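Local structure of carbohydrate binding module (Escherichia coli, 2XFD) at residues Met36-Ala41 with Val64-Val69; Asn3-Arg8 with Gly47-Ala52; Arg10-Gln15 with Ser97-Cys102; Val18-Gly23 with Gln28-Thr33. The protein binds cellobiose through a calcium ion, and as a family 60 carbohydrate-binding module probably recognises plant cell-wall polysaccharides including xylan. All coordinates share one frame; numbering follows the deposited sequence.

Contact 1: Met36-Ala41 with Val64-Val69. With CA (calcium ion), chain D.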
loop_
_atom_site.group_PDB
_atom_site.type_symbol
_atom_site.label_atom_id
_atom_site.label_comp_id
_atom_site.label_asym_id
_atom_site.label_seq_id
_atom_site.Cartn_x
_atom_site.Cartn_y
_atom_site.Cartn_z
ATOM N N MET A 36 -3.676 -12.389 -2.993
ATOM C CA MET A 36 -4.118 -11.490 -1.921
ATOM C C MET A 36 -4.089 -12.174 -0.622
ATOM O O MET A 36 -4.634 -13.290 -0.456
ATOM C CB MET A 36 -5.544 -10.970 -2.212
ATOM C CG MET A 36 -5.661 -10.013 -3.381
ATOM S SD MET A 36 -4.820 -8.478 -3.022
ATOM C CE MET A 36 -5.122 -7.618 -4.526
ATOM N N GLN A 37 -3.519 -11.525 0.394
ATOM C CA GLN A 37 -3.472 -12.015 1.751
ATOM C C GLN A 37 -3.585 -10.821 2.687
ATOM O O GLN A 37 -3.333 -9.685 2.291
ATOM C CB GLN A 37 -2.223 -12.828 2.111
ATOM C CG GLN A 37 -2.025 -14.065 1.247
ATOM C CD GLN A 37 -3.001 -15.180 1.377
ATOM O OE1 GLN A 37 -2.914 -16.142 0.561
ATOM N NE2 GLN A 37 -3.861 -15.140 2.300
ATOM N N ASP A 38 -3.928 -11.097 3.934
ATOM C CA ASP A 38 -4.032 -10.097 4.974
ATOM C C ASP A 38 -2.793 -9.984 5.803
ATOM O O ASP A 38 -2.188 -11.025 6.167
ATOM C CB ASP A 38 -5.150 -10.449 5.943
ATOM C CG ASP A 38 -6.492 -10.336 5.389
ATOM O OD1 ASP A 38 -6.726 -9.789 4.328
ATOM O OD2 ASP A 38 -7.435 -10.812 6.139
ATOM N N TYR A 39 -2.381 -8.791 6.124
ATOM C CA TYR A 39 -1.215 -8.475 6.917
ATOM C C TYR A 39 -1.649 -7.477 7.969
ATOM O O TYR A 39 -2.164 -6.410 7.618
ATOM C CB TYR A 39 -0.124 -7.850 6.014
ATOM C CG TYR A 39 0.321 -8.763 4.886
ATOM C CD1 TYR A 39 1.354 -9.631 5.065
ATOM C CD2 TYR A 39 -0.366 -8.816 3.688
ATOM C CE1 TYR A 39 1.738 -10.536 4.065
ATOM C CE2 TYR A 39 0.004 -9.700 2.711
ATOM C CZ TYR A 39 1.070 -10.566 2.882
ATOM O OH TYR A 39 1.433 -11.474 1.946
ATOM N N THR A 40 -1.462 -7.774 9.244
ATOM C CA THR A 40 -2.041 -6.947 10.324
ATOM C C THR A 40 -0.970 -6.440 11.231
ATOM O O THR A 40 -0.056 -7.168 11.621
ATOM C CB THR A 40 -3.106 -7.741 11.100
ATOM O OG1 THR A 40 -4.162 -8.062 10.188
ATOM C CG2 THR A 40 -3.688 -6.968 12.224
ATOM N N ALA A 41 -1.089 -5.180 11.632
ATOM C CA ALA A 41 -0.226 -4.582 12.634
ATOM C C ALA A 41 -1.023 -3.649 13.508
ATOM O O ALA A 41 -2.076 -3.180 13.169
ATOM C CB ALA A 41 0.930 -3.836 11.999
ATOM N N VAL A 64 -2.772 -3.532 -4.111
ATOM C CA VAL A 64 -3.376 -3.381 -2.785
ATOM C C VAL A 64 -4.857 -3.331 -2.961
ATOM O O VAL A 64 -5.386 -2.456 -3.612
ATOM C CB VAL A 64 -2.842 -2.071 -2.090
ATOM C CG1 VAL A 64 -3.455 -1.991 -0.691
ATOM C CG2 VAL A 64 -1.365 -1.988 -2.070
ATOM N N ASP A 65 -5.550 -4.294 -2.398
ATOM C CA ASP A 65 -7.003 -4.295 -2.473
ATOM C C ASP A 65 -7.608 -3.173 -1.635
ATOM O O ASP A 65 -8.401 -2.331 -2.122
ATOM C CB ASP A 65 -7.599 -5.664 -2.094
ATOM C CG ASP A 65 -9.038 -5.848 -2.461
ATOM O OD1 ASP A 65 -9.691 -4.907 -2.881
ATOM O OD2 ASP A 65 -9.531 -6.997 -2.309
ATOM N N TYR A 66 -7.247 -3.141 -0.377
ATOM C CA TYR A 66 -7.810 -2.278 0.616
ATOM C C TYR A 66 -6.951 -2.371 1.870
ATOM O O TYR A 66 -6.127 -3.274 2.016
ATOM C CB TYR A 66 -9.307 -2.579 0.928
ATOM C CG TYR A 66 -9.562 -4.000 1.399
ATOM C CD1 TYR A 66 -9.258 -4.419 2.656
ATOM C CD2 TYR A 66 -10.162 -4.912 0.556
ATOM C CE1 TYR A 66 -9.558 -5.705 3.096
ATOM C CE2 TYR A 66 -10.442 -6.186 0.965
ATOM C CZ TYR A 66 -10.127 -6.580 2.239
ATOM O OH TYR A 66 -10.402 -7.891 2.636
ATOM N N ILE A 67 -7.226 -1.458 2.804
ATOM C CA ILE A 67 -6.829 -1.634 4.179
ATOM C C ILE A 67 -8.088 -1.606 5.034
ATOM O O ILE A 67 -9.146 -1.147 4.624
ATOM C CB ILE A 67 -5.768 -0.599 4.678
ATOM C CG1 ILE A 67 -6.373 0.774 4.889
ATOM C CG2 ILE A 67 -4.603 -0.590 3.727
ATOM C CD1 ILE A 67 -5.399 1.744 5.508
ATOM N N VAL A 68 -7.956 -2.067 6.299
ATOM C CA VAL A 68 -8.991 -1.985 7.282
ATOM C C VAL A 68 -8.378 -1.291 8.508
ATOM O O VAL A 68 -7.341 -1.725 8.993
ATOM C CB VAL A 68 -9.527 -3.383 7.690
ATOM C CG1 VAL A 68 -10.752 -3.218 8.587
ATOM C CG2 VAL A 68 -9.821 -4.228 6.468
ATOM N N VAL A 69 -8.988 -0.221 8.953
ATOM C CA VAL A 69 -8.501 0.589 10.061
ATOM C C VAL A 69 -9.517 0.541 11.174
ATOM O O VAL A 69 -10.611 1.112 11.022
ATOM C CB VAL A 69 -8.217 2.036 9.627
ATOM C CG1 VAL A 69 -7.629 2.812 10.796
ATOM C CG2 VAL A 69 -7.336 2.103 8.413
HETATM CA CA CA D . -10.176 -2.820 -3.775
HETATM O O HOH W 1 -9.233 -8.713 4.771
HETATM O O HOH W 2 -11.975 -4.211 -4.463
#

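Contact 2: Asn3-Arg8 with Gly47-Ala52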
loop_
_atom_site.group_PDB
_atom_site.type_symbol
_atom_site.label_atom_id
_atom_site.label_comp_id
_atom_site.label_asym_id
_atom_site.label_seq_id
_atom_site.Cartn_x
_atom_site.Cartn_y
_atom_site.Cartn_z
ATOM N N ASN A 3 -4.462 1.280 17.764
ATOM C CA ASN A 3 -5.147 1.068 16.483
ATOM C C ASN A 3 -4.738 -0.193 15.851
ATOM O O ASN A 3 -3.595 -0.676 16.089
ATOM C CB ASN A 3 -4.794 2.268 15.612
ATOM C CG ASN A 3 -5.240 3.543 16.313
ATOM O OD1 ASN A 3 -6.409 3.725 16.538
ATOM N ND2 ASN A 3 -4.283 4.435 16.629
ATOM N N SER A 4 -5.614 -0.799 15.104
ATOM C CA SER A 4 -5.353 -2.012 14.333
ATOM C C SER A 4 -5.534 -1.717 12.866
ATOM O O SER A 4 -6.546 -1.142 12.470
ATOM C CB SER A 4 -6.316 -3.134 14.793
ATOM O OG SER A 4 -5.960 -4.334 14.140
ATOM N N ILE A 5 -4.554 -2.112 12.071
ATOM C CA ILE A 5 -4.600 -1.909 10.640
ATOM C C ILE A 5 -4.289 -3.204 9.936
ATOM O O ILE A 5 -3.257 -3.857 10.202
ATOM C CB ILE A 5 -3.589 -0.800 10.163
ATOM C CG1 ILE A 5 -3.903 0.486 10.869
ATOM C CG2 ILE A 5 -3.672 -0.674 8.655
ATOM C CD1 ILE A 5 -2.829 1.583 10.666
ATOM N N THR A 6 -5.154 -3.623 9.030
ATOM C CA THR A 6 -4.949 -4.786 8.176
ATOM C C THR A 6 -4.766 -4.319 6.721
ATOM O O THR A 6 -5.574 -3.514 6.259
ATOM C CB THR A 6 -6.067 -5.780 8.261
ATOM O OG1 THR A 6 -6.159 -6.273 9.582
ATOM C CG2 THR A 6 -5.961 -6.931 7.308
ATOM N N VAL A 7 -3.717 -4.763 6.050
ATOM C CA VAL A 7 -3.471 -4.507 4.666
ATOM C C VAL A 7 -3.795 -5.780 3.884
ATOM O O VAL A 7 -3.269 -6.837 4.206
ATOM C CB VAL A 7 -2.024 -4.075 4.442
ATOM C CG1 VAL A 7 -1.723 -3.841 2.958
ATOM C CG2 VAL A 7 -1.696 -2.870 5.271
ATOM N N ARG A 8 -4.628 -5.682 2.839
ATOM C CA ARG A 8 -4.881 -6.805 1.942
ATOM C C ARG A 8 -4.176 -6.489 0.614
ATOM O O ARG A 8 -4.533 -5.527 -0.058
ATOM C CB ARG A 8 -6.379 -7.002 1.731
ATOM C CG ARG A 8 -6.618 -8.235 0.864
ATOM C CD ARG A 8 -7.795 -8.961 1.082
ATOM N NE ARG A 8 -7.922 -10.220 0.428
ATOM C CZ ARG A 8 -7.720 -11.454 0.920
ATOM N NH1 ARG A 8 -8.036 -12.479 0.145
ATOM N NH2 ARG A 8 -7.182 -11.670 2.100
ATOM N N GLY A 47 -1.422 9.448 12.706
ATOM C CA GLY A 47 -1.258 10.278 11.521
ATOM C C GLY A 47 -1.599 9.570 10.207
ATOM O O GLY A 47 -2.380 8.595 10.158
ATOM N N GLU A 48 -1.091 10.102 9.101
ATOM C CA GLU A 48 -1.460 9.691 7.769
ATOM C C GLU A 48 -0.961 8.300 7.516
ATOM O O GLU A 48 0.223 8.000 7.631
ATOM C CB GLU A 48 -0.851 10.585 6.744
ATOM C CG GLU A 48 -1.222 10.278 5.324
ATOM C CD GLU A 48 -0.449 11.038 4.278
ATOM O OE1 GLU A 48 -0.471 10.609 3.119
ATOM O OE2 GLU A 48 0.185 12.050 4.592
ATOM N N ILE A 49 -1.838 7.408 7.074
ATOM C CA ILE A 49 -1.503 6.036 6.742
ATOM C C ILE A 49 -1.094 5.959 5.283
ATOM O O ILE A 49 -1.782 6.432 4.392
ATOM C CB ILE A 49 -2.705 5.076 6.958
ATOM C CG1 ILE A 49 -3.175 5.114 8.421
ATOM C CG2 ILE A 49 -2.360 3.698 6.521
ATOM C CD1 ILE A 49 -4.566 4.482 8.560
ATOM N N ARG A 50 0.057 5.312 5.021
ATOM C CA ARG A 50 0.486 4.975 3.675
ATOM C C ARG A 50 0.847 3.512 3.599
ATOM O O ARG A 50 1.355 2.913 4.553
ATOM C CB ARG A 50 1.695 5.823 3.289
ATOM C CG ARG A 50 1.420 7.305 3.232
ATOM C CD ARG A 50 2.666 8.106 3.000
ATOM N NE ARG A 50 2.293 9.503 2.977
ATOM C CZ ARG A 50 3.184 10.497 2.910
ATOM N NH1 ARG A 50 2.758 11.748 3.006
ATOM N NH2 ARG A 50 4.449 10.240 2.735
ATOM N N VAL A 51 0.588 2.901 2.440
ATOM C CA VAL A 51 1.141 1.603 2.089
ATOM C C VAL A 51 2.094 1.854 0.946
ATOM O O VAL A 51 1.708 2.342 -0.112
ATOM C CB VAL A 51 0.088 0.592 1.694
ATOM C CG1 VAL A 51 0.723 -0.687 1.241
ATOM C CG2 VAL A 51 -0.876 0.360 2.842
ATOM N N ALA A 52 3.390 1.587 1.202
ATOM C CA ALA A 52 4.464 1.914 0.275
ATOM C C ALA A 52 5.108 0.684 -0.267
ATOM O O ALA A 52 5.460 -0.240 0.458
ATOM C CB ALA A 52 5.541 2.730 0.970
#

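Contact 3: Arg10-Gln15 with Ser97-Cys102. With CA (calcium ion), chain C; CA (calcium ion), chain D; BGC (beta-D-glucopyranose), chain B; BGC (beta-D-glucopyranose), chain E.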
loop_
_atom_site.group_PDB
_atom_site.type_symbol
_atom_site.label_atom_id
_atom_site.label_comp_id
_atom_site.label_asym_id
_atom_site.label_seq_id
_atom_site.Cartn_x
_atom_site.Cartn_y
_atom_site.Cartn_z
ATOM N N ARG A 10 -1.113 -8.063 -2.625
ATOM C CA ARG A 10 -0.319 -9.086 -3.288
ATOM C C ARG A 10 0.769 -8.436 -4.101
ATOM O O ARG A 10 0.663 -7.259 -4.476
ATOM C CB ARG A 10 -1.175 -9.975 -4.222
ATOM C CG ARG A 10 -1.590 -9.316 -5.508
ATOM C CD ARG A 10 -2.393 -10.192 -6.413
ATOM N NE ARG A 10 -2.575 -9.662 -7.754
ATOM C CZ ARG A 10 -1.807 -9.980 -8.811
ATOM N NH1 ARG A 10 -2.172 -9.574 -10.002
ATOM N NH2 ARG A 10 -0.701 -10.685 -8.656
ATOM N N GLY A 11 1.772 -9.241 -4.407
ATOM C CA GLY A 11 2.721 -8.929 -5.452
ATOM C C GLY A 11 2.380 -9.721 -6.716
ATOM O O GLY A 11 1.505 -10.579 -6.712
ATOM N N VAL A 12 3.110 -9.381 -7.762
ATOM C CA VAL A 12 3.002 -10.130 -9.001
ATOM C C VAL A 12 4.029 -11.262 -9.109
ATOM O O VAL A 12 3.726 -12.287 -9.680
ATOM C CB VAL A 12 3.019 -9.212 -10.205
ATOM C CG1 VAL A 12 1.939 -8.208 -10.195
ATOM C CG2 VAL A 12 4.160 -8.665 -10.474
ATOM N N ASN A 13 5.219 -11.098 -8.530
ATOM C CA ASN A 13 6.171 -12.197 -8.576
ATOM C C ASN A 13 6.564 -12.783 -7.225
ATOM O O ASN A 13 7.219 -13.819 -7.228
ATOM C CB ASN A 13 7.420 -11.884 -9.427
ATOM C CG ASN A 13 8.459 -11.081 -8.714
ATOM O OD1 ASN A 13 8.325 -10.630 -7.563
ATOM N ND2 ASN A 13 9.555 -10.885 -9.414
ATOM N N GLY A 14 6.122 -12.226 -6.120
ATOM C CA GLY A 14 6.378 -12.780 -4.827
ATOM C C GLY A 14 7.640 -12.321 -4.125
ATOM O O GLY A 14 7.980 -12.858 -3.060
ATOM N N GLN A 15 8.338 -11.350 -4.703
ATOM C CA GLN A 15 9.495 -10.766 -4.110
ATOM C C GLN A 15 9.227 -9.337 -3.575
ATOM O O GLN A 15 10.096 -8.734 -2.965
ATOM C CB GLN A 15 10.632 -10.680 -5.107
ATOM C CG GLN A 15 11.084 -11.973 -5.638
ATOM C CD GLN A 15 11.977 -11.823 -6.897
ATOM O OE1 GLN A 15 12.157 -10.692 -7.482
ATOM N NE2 GLN A 15 12.361 -12.963 -7.425
ATOM N N SER A 97 -6.155 4.055 -7.680
ATOM C CA SER A 97 -5.751 2.754 -8.226
ATOM C C SER A 97 -5.283 1.849 -7.064
ATOM O O SER A 97 -4.692 2.306 -6.098
ATOM C CB SER A 97 -4.609 2.919 -9.197
ATOM O OG SER A 97 -4.169 1.675 -9.696
ATOM N N GLU A 98 -5.553 0.555 -7.236
ATOM C CA GLU A 98 -4.976 -0.485 -6.418
ATOM C C GLU A 98 -3.511 -0.696 -6.639
ATOM O O GLU A 98 -2.844 -1.352 -5.839
ATOM C CB GLU A 98 -5.715 -1.797 -6.650
ATOM C CG GLU A 98 -7.149 -1.773 -6.193
ATOM C CD GLU A 98 -7.895 -3.073 -6.364
ATOM O OE1 GLU A 98 -7.610 -3.775 -7.372
ATOM O OE2 GLU A 98 -8.774 -3.395 -5.556
ATOM N N TRP A 99 -2.959 -0.237 -7.780
ATOM C CA TRP A 99 -1.629 -0.659 -8.200
ATOM C C TRP A 99 -0.522 0.311 -7.774
ATOM O O TRP A 99 -0.647 1.512 -7.914
ATOM C CB TRP A 99 -1.624 -0.791 -9.727
ATOM C CG TRP A 99 -2.387 -2.006 -10.151
ATOM C CD1 TRP A 99 -3.709 -2.094 -10.422
ATOM C CD2 TRP A 99 -1.883 -3.343 -10.205
ATOM N NE1 TRP A 99 -4.081 -3.375 -10.715
ATOM C CE2 TRP A 99 -2.961 -4.180 -10.605
ATOM C CE3 TRP A 99 -0.612 -3.931 -10.018
ATOM C CZ2 TRP A 99 -2.803 -5.566 -10.784
ATOM C CZ3 TRP A 99 -0.501 -5.271 -10.217
ATOM C CH2 TRP A 99 -1.606 -6.062 -10.610
ATOM N N LEU A 100 0.565 -0.316 -7.415
ATOM C CA LEU A 100 1.857 0.357 -7.261
ATOM C C LEU A 100 2.801 -0.337 -8.212
ATOM O O LEU A 100 3.304 -1.438 -7.957
ATOM C CB LEU A 100 2.367 0.299 -5.833
ATOM C CG LEU A 100 1.528 1.059 -4.801
ATOM C CD1 LEU A 100 1.853 0.634 -3.392
ATOM C CD2 LEU A 100 1.693 2.574 -5.024
ATOM N N HIS A 101 3.062 0.301 -9.351
ATOM C CA HIS A 101 4.014 -0.222 -10.375
ATOM C C HIS A 101 5.412 0.224 -10.077
ATOM O O HIS A 101 6.403 -0.514 -10.268
ATOM C CB HIS A 101 3.576 0.225 -11.753
ATOM C CG HIS A 101 2.220 -0.241 -12.134
ATOM N ND1 HIS A 101 1.849 -1.527 -12.509
ATOM C CD2 HIS A 101 1.112 0.507 -12.224
ATOM C CE1 HIS A 101 0.558 -1.513 -12.837
ATOM N NE2 HIS A 101 0.105 -0.287 -12.639
ATOM N N CYS A 102 5.550 1.457 -9.684
ATOM C CA CYS A 102 6.820 2.075 -9.308
ATOM C C CYS A 102 6.904 2.079 -7.768
ATOM O O CYS A 102 5.878 2.021 -7.098
ATOM C CB CYS A 102 6.896 3.515 -9.815
ATOM S SG CYS A 102 6.434 3.729 -11.520
HETATM CA CA CA C . 7.197 -2.425 -11.344
HETATM CA CA CA D . -10.176 -2.820 -3.775
HETATM C C2 BGC B . 7.222 -0.669 -14.254
HETATM C C3 BGC B . 8.033 0.160 -13.275
HETATM C C4 BGC B . 9.084 1.021 -13.994
HETATM C C5 BGC B . 8.369 1.853 -15.043
HETATM C C6 BGC B . 9.227 2.818 -15.891
HETATM C C1 BGC B . 6.654 0.197 -15.351
HETATM O O2 BGC B . 6.246 -1.405 -13.486
HETATM O O3 BGC B . 8.684 -0.753 -12.386
HETATM O O4 BGC B . 9.709 1.907 -13.101
HETATM O O5 BGC B . 7.691 0.990 -15.910
HETATM O O6 BGC B . 10.156 2.018 -16.593
HETATM C C2 BGC E . 4.978 0.399 -19.629
HETATM C C3 BGC E . 5.919 0.058 -18.506
HETATM C C4 BGC E . 5.218 0.024 -17.150
HETATM C C5 BGC E . 3.966 -0.754 -17.275
HETATM C C6 BGC E . 3.267 -0.759 -15.962
HETATM C C1 BGC E . 3.785 -0.533 -19.546
HETATM O O1 BGC E . 2.859 -0.438 -20.603
HETATM O O2 BGC E . 5.647 0.332 -20.874
HETATM O O3 BGC E . 7.000 0.987 -18.455
HETATM O O4 BGC E . 6.023 -0.652 -16.319
HETATM O O5 BGC E . 3.145 -0.205 -18.327
HETATM O O6 BGC E . 2.055 -1.451 -16.070
HETATM O O HOH W 3 8.434 -3.864 -12.788
HETATM O O HOH W 2 -11.975 -4.211 -4.463
#

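Contact 4: Val18-Gly23 with Gln28-Thr33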
loop_
_atom_site.group_PDB
_atom_site.type_symbol
_atom_site.label_atom_id
_atom_site.label_comp_id
_atom_site.label_asym_id
_atom_site.label_seq_id
_atom_site.Cartn_x
_atom_site.Cartn_y
_atom_site.Cartn_z
ATOM N N VAL A 18 6.408 -4.335 0.910
ATOM C CA VAL A 18 5.631 -3.172 1.255
ATOM C C VAL A 18 5.859 -2.803 2.712
ATOM O O VAL A 18 6.133 -3.643 3.586
ATOM C CB VAL A 18 4.140 -3.332 0.991
ATOM C CG1 VAL A 18 3.903 -3.466 -0.485
ATOM C CG2 VAL A 18 3.533 -4.457 1.802
ATOM N N SER A 19 5.683 -1.535 2.972
ATOM C CA SER A 19 5.732 -0.954 4.317
ATOM C C SER A 19 4.425 -0.254 4.629
ATOM O O SER A 19 3.954 0.567 3.862
ATOM C CB SER A 19 6.875 0.051 4.372
ATOM O OG SER A 19 8.121 -0.592 4.236
ATOM N N LEU A 20 3.903 -0.563 5.794
ATOM C CA LEU A 20 2.805 0.211 6.385
ATOM C C LEU A 20 3.435 1.372 7.167
ATOM O O LEU A 20 4.230 1.101 8.075
ATOM C CB LEU A 20 1.999 -0.678 7.344
ATOM C CG LEU A 20 0.917 0.048 8.088
ATOM C CD1 LEU A 20 -0.175 0.643 7.232
ATOM C CD2 LEU A 20 0.301 -0.900 9.111
ATOM N N GLN A 21 3.080 2.577 6.815
ATOM C CA GLN A 21 3.639 3.781 7.434
ATOM C C GLN A 21 2.535 4.613 8.056
ATOM O O GLN A 21 1.433 4.683 7.484
ATOM C CB GLN A 21 4.368 4.605 6.381
ATOM C CG GLN A 21 5.460 3.856 5.665
ATOM C CD GLN A 21 6.054 4.683 4.533
ATOM O OE1 GLN A 21 5.359 5.329 3.769
ATOM N NE2 GLN A 21 7.317 4.574 4.387
ATOM N N VAL A 22 2.804 5.248 9.168
ATOM C CA VAL A 22 1.868 6.155 9.775
ATOM C C VAL A 22 2.645 7.436 10.128
ATOM O O VAL A 22 3.640 7.363 10.892
ATOM C CB VAL A 22 1.160 5.565 10.979
ATOM C CG1 VAL A 22 0.232 6.598 11.582
ATOM C CG2 VAL A 22 0.384 4.348 10.584
ATOM N N GLY A 23 2.293 8.575 9.552
ATOM C CA GLY A 23 3.037 9.810 9.776
ATOM C C GLY A 23 4.464 9.741 9.316
ATOM O O GLY A 23 5.323 10.503 9.799
ATOM N N GLN A 28 5.410 -1.539 10.058
ATOM C CA GLN A 28 5.746 -2.934 9.776
ATOM C C GLN A 28 6.053 -3.030 8.298
ATOM O O GLN A 28 5.476 -2.306 7.495
ATOM C CB GLN A 28 4.610 -3.860 10.146
ATOM C CG GLN A 28 4.891 -5.380 10.058
ATOM C CD GLN A 28 6.050 -5.792 10.875
ATOM O OE1 GLN A 28 5.887 -6.131 11.989
ATOM N NE2 GLN A 28 7.227 -5.701 10.329
ATOM N N THR A 29 6.958 -3.924 7.934
ATOM C CA THR A 29 7.240 -4.279 6.563
ATOM C C THR A 29 6.899 -5.757 6.358
ATOM O O THR A 29 7.076 -6.561 7.279
ATOM C CB THR A 29 8.679 -3.971 6.236
ATOM O OG1 THR A 29 9.585 -4.814 6.883
ATOM C CG2 THR A 29 8.975 -2.535 6.465
ATOM N N TRP A 30 6.470 -6.097 5.153
ATOM C CA TRP A 30 6.122 -7.438 4.745
ATOM C C TRP A 30 6.647 -7.729 3.367
ATOM O O TRP A 30 6.628 -6.864 2.491
ATOM C CB TRP A 30 4.617 -7.635 4.780
ATOM C CG TRP A 30 4.007 -7.500 6.115
ATOM C CD1 TRP A 30 4.059 -8.411 7.136
ATOM C CD2 TRP A 30 3.134 -6.469 6.585
ATOM N NE1 TRP A 30 3.348 -8.008 8.209
ATOM C CE2 TRP A 30 2.745 -6.822 7.883
ATOM C CE3 TRP A 30 2.610 -5.295 6.005
ATOM C CZ2 TRP A 30 1.855 -6.055 8.622
ATOM C CZ3 TRP A 30 1.749 -4.521 6.749
ATOM C CH2 TRP A 30 1.343 -4.949 8.039
ATOM N N THR A 31 7.022 -8.968 3.143
ATOM C CA THR A 31 7.162 -9.485 1.802
ATOM C C THR A 31 5.833 -10.114 1.382
ATOM O O THR A 31 5.203 -10.804 2.172
ATOM C CB THR A 31 8.279 -10.572 1.743
ATOM O OG1 THR A 31 9.481 -10.060 2.266
ATOM C CG2 THR A 31 8.506 -11.032 0.298
ATOM N N LEU A 32 5.381 -9.819 0.172
ATOM C CA LEU A 32 4.112 -10.283 -0.344
ATOM C C LEU A 32 4.229 -11.600 -1.086
ATOM O O LEU A 32 5.307 -11.955 -1.566
ATOM C CB LEU A 32 3.473 -9.226 -1.214
ATOM C CG LEU A 32 3.202 -7.865 -0.535
ATOM C CD1 LEU A 32 2.578 -6.923 -1.484
ATOM C CD2 LEU A 32 2.359 -8.007 0.696
ATOM N N THR A 33 3.108 -12.301 -1.186
ATOM C CA THR A 33 3.017 -13.435 -2.091
ATOM C C THR A 33 2.272 -12.997 -3.343
ATOM O O THR A 33 1.785 -11.883 -3.421
ATOM C CB THR A 33 2.266 -14.577 -1.360
ATOM O OG1 THR A 33 0.893 -14.146 -1.217
ATOM C CG2 THR A 33 2.906 -14.985 -0.070
#

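Contact 1: Met36-Ala41 with Val64-Val69
Met36 meets Asp65 across the antiparallel sheet of this beta-sandwich module. Met36 lies just before strand 37-42 and Asp65 on strand 62-69. These strands are not neighbours: strand 4-11 runs between them and pairs with both. The contact therefore spans the middle strand on the outer surface of the sheet. The bond from CA to CB of Met36 points toward segment 64-69. CG stands beside the backbone N, and the chain bends at chi2 (-67°). This brings SD to 4.1 Å from Asp65 CB. CE goes furthest and lies 4.0 Å from both N and CB of Asp65. The thioether crosses the aspartate at about a right angle and touches its aliphatic part. The carboxylate is turned to the calcium ion, which Asp65 holds twice, through its backbone O and through OD1. Gln75, Glu77 and Glu98 complete the protein share of this metal site. Further along, one water bridges Asp38 and Tyr66. Asp38 OD1 forms a salt bridge with Arg8 of the middle strand. The water donates to Asp38 OD1 at 2.8 Å. The same water lies in the plane of the Tyr66 ring, at its edge, and is hydrogen-bonded to Tyr66 OH at 2.6 Å.

Contact 2: Asn3-Arg8 with Gly47-Ala52
Ile5 and Ile49 point at each other from the two facing sheets of the beta-sandwich, and Val7 and Val51 do the same two residues along. Both pairs are buried and meet tip to tip. Ile5 CD1 lies 4.0 Å from Ile49 CD1. Both isoleucines place CG1 anti to the carbonyl carbon (chi1 -58° and -59°). With chi2 extended as well, each CD1 reaches across the interface. In the valine pair, CG2 of Val7 is 4.1 Å from CG2 of Val51. Leu20 and Ile67 pack around these side chains.

On the other side of strand 48-53, Glu48 and Arg50 are polar and partly exposed. There Arg50 grips Glu48 side-on with two nitrogens. Arg50 NE gives a nearly straight bond to Glu48 OE1 at 3.0 Å (167°), and NH1 reaches OE2. Both meet the carboxylate from above its plane. Tyr105 adds a cation-pi contact to Arg50, and Ser107 a second bond to Glu48 OE1. Between the two segments the contact is wholly apolar, so the sheets are held together here by dispersion and the hydrophobic effect.

Contact 3: Arg10-Gln15 with Ser97-Cys102
Trp99 turns the edge of its six-membered ring to both Arg10 and Val12. The guanidinium of Arg10 is nearly perpendicular to the indole, with the planes 83° apart. Arg10 NH1 lies 3.6 Å from Trp99 CH2, near the plane of the ring. The geometry is not that of a cation-pi stack over a face. The arginine chain is extended from CG to NE, and its NE is hydrogen-bonded to Gln63. Val12 crosses the indole at about a right angle and sets CG1 in the ring plane, 3.8 Å from Trp99 CZ3.

Segment 97-102 runs between two separate calcium sites of the beta-sandwich, and only the one at His101 holds the sugar. Ser97 OG accepts from Trp99 N in an ST turn. Glu98 OE2 binds one calcium ion at 2.3 Å. His101 O binds the second, also at 2.3 Å. Asp56 OD1, Asp61 OD2 and the backbone O of Arg60 join it. O2 and O3 of one glucose coordinate that ion directly. The other glucose places O6 over one face of the His101 ring, offset toward the rim, 3.4 Å above its plane.

Contact 4: Val18-Gly23 with Gln28-Thr33
Val18 and Trp30 form a hydrogen-bonded antiparallel pair with two backbone bonds. Val18 N donates to Trp30 O at 3.0 Å, and Trp30 N to Val18 O at 2.9 Å. Leu20 and Gln28 form the next hydrogen-bonded pair, with Leu20 N bonded to Gln28 O, also at 2.9 Å. Between these pairs, Ser19 and Thr29 face each other as a non-hydrogen-bonded pair. Their side chains lie on the same face of the sheet, where Thr29 CG2 comes close to Ser19 OG at 3.1 Å. Thr29 CA also makes a CA-H...O contact with Val18 O.

Val18, Leu20, Gln28 and Trp30 occupy the other face. Leu20 CB lies 3.9 Å from Trp30 CZ3. Gln28 lays its CG over one face of the same indole, offset toward the rim, 3.2 Å above the plane. With CG anti to the backbone N (chi1 -173°) and a bend at chi2, the side chain runs forward along its own strand, toward Trp30. Beyond the paired residues, Leu32 crosses Val18 at about a right angle, with CD1 3.8 Å from Val18 CG1. Tyr39 of the facing sheet meets the Trp30 ring. This is a beta hairpin of strands 17-22 and 25-31, the latter an outermost strand of the four-stranded sheet of the sandwich.

In the fold
Contact 2 joins the two sheets of the sandwich, and the others are arranged around it. Contacts 1 and 4 each have their centres about 8 Å from it. Strand 4-11 supplies one side of contact 2, pairs with both strands of contact 1, and ends in contact 3. Backbone bonds tie contact 4 to contact 2, with Ser19 N 2.8 Å from Ala52 O. Contact 3 supplies His101 of the sugar site, and its centre is about 16 Å from that of contact 2. Contacts 1 and 3 share the calcium ion away from the sugar, where Asp65 OD1 and Glu98 OE2 are 3.2 Å apart. Contact 4 stands back from the ligand: the Val18 side chain is about 13 Å from a bound glucose.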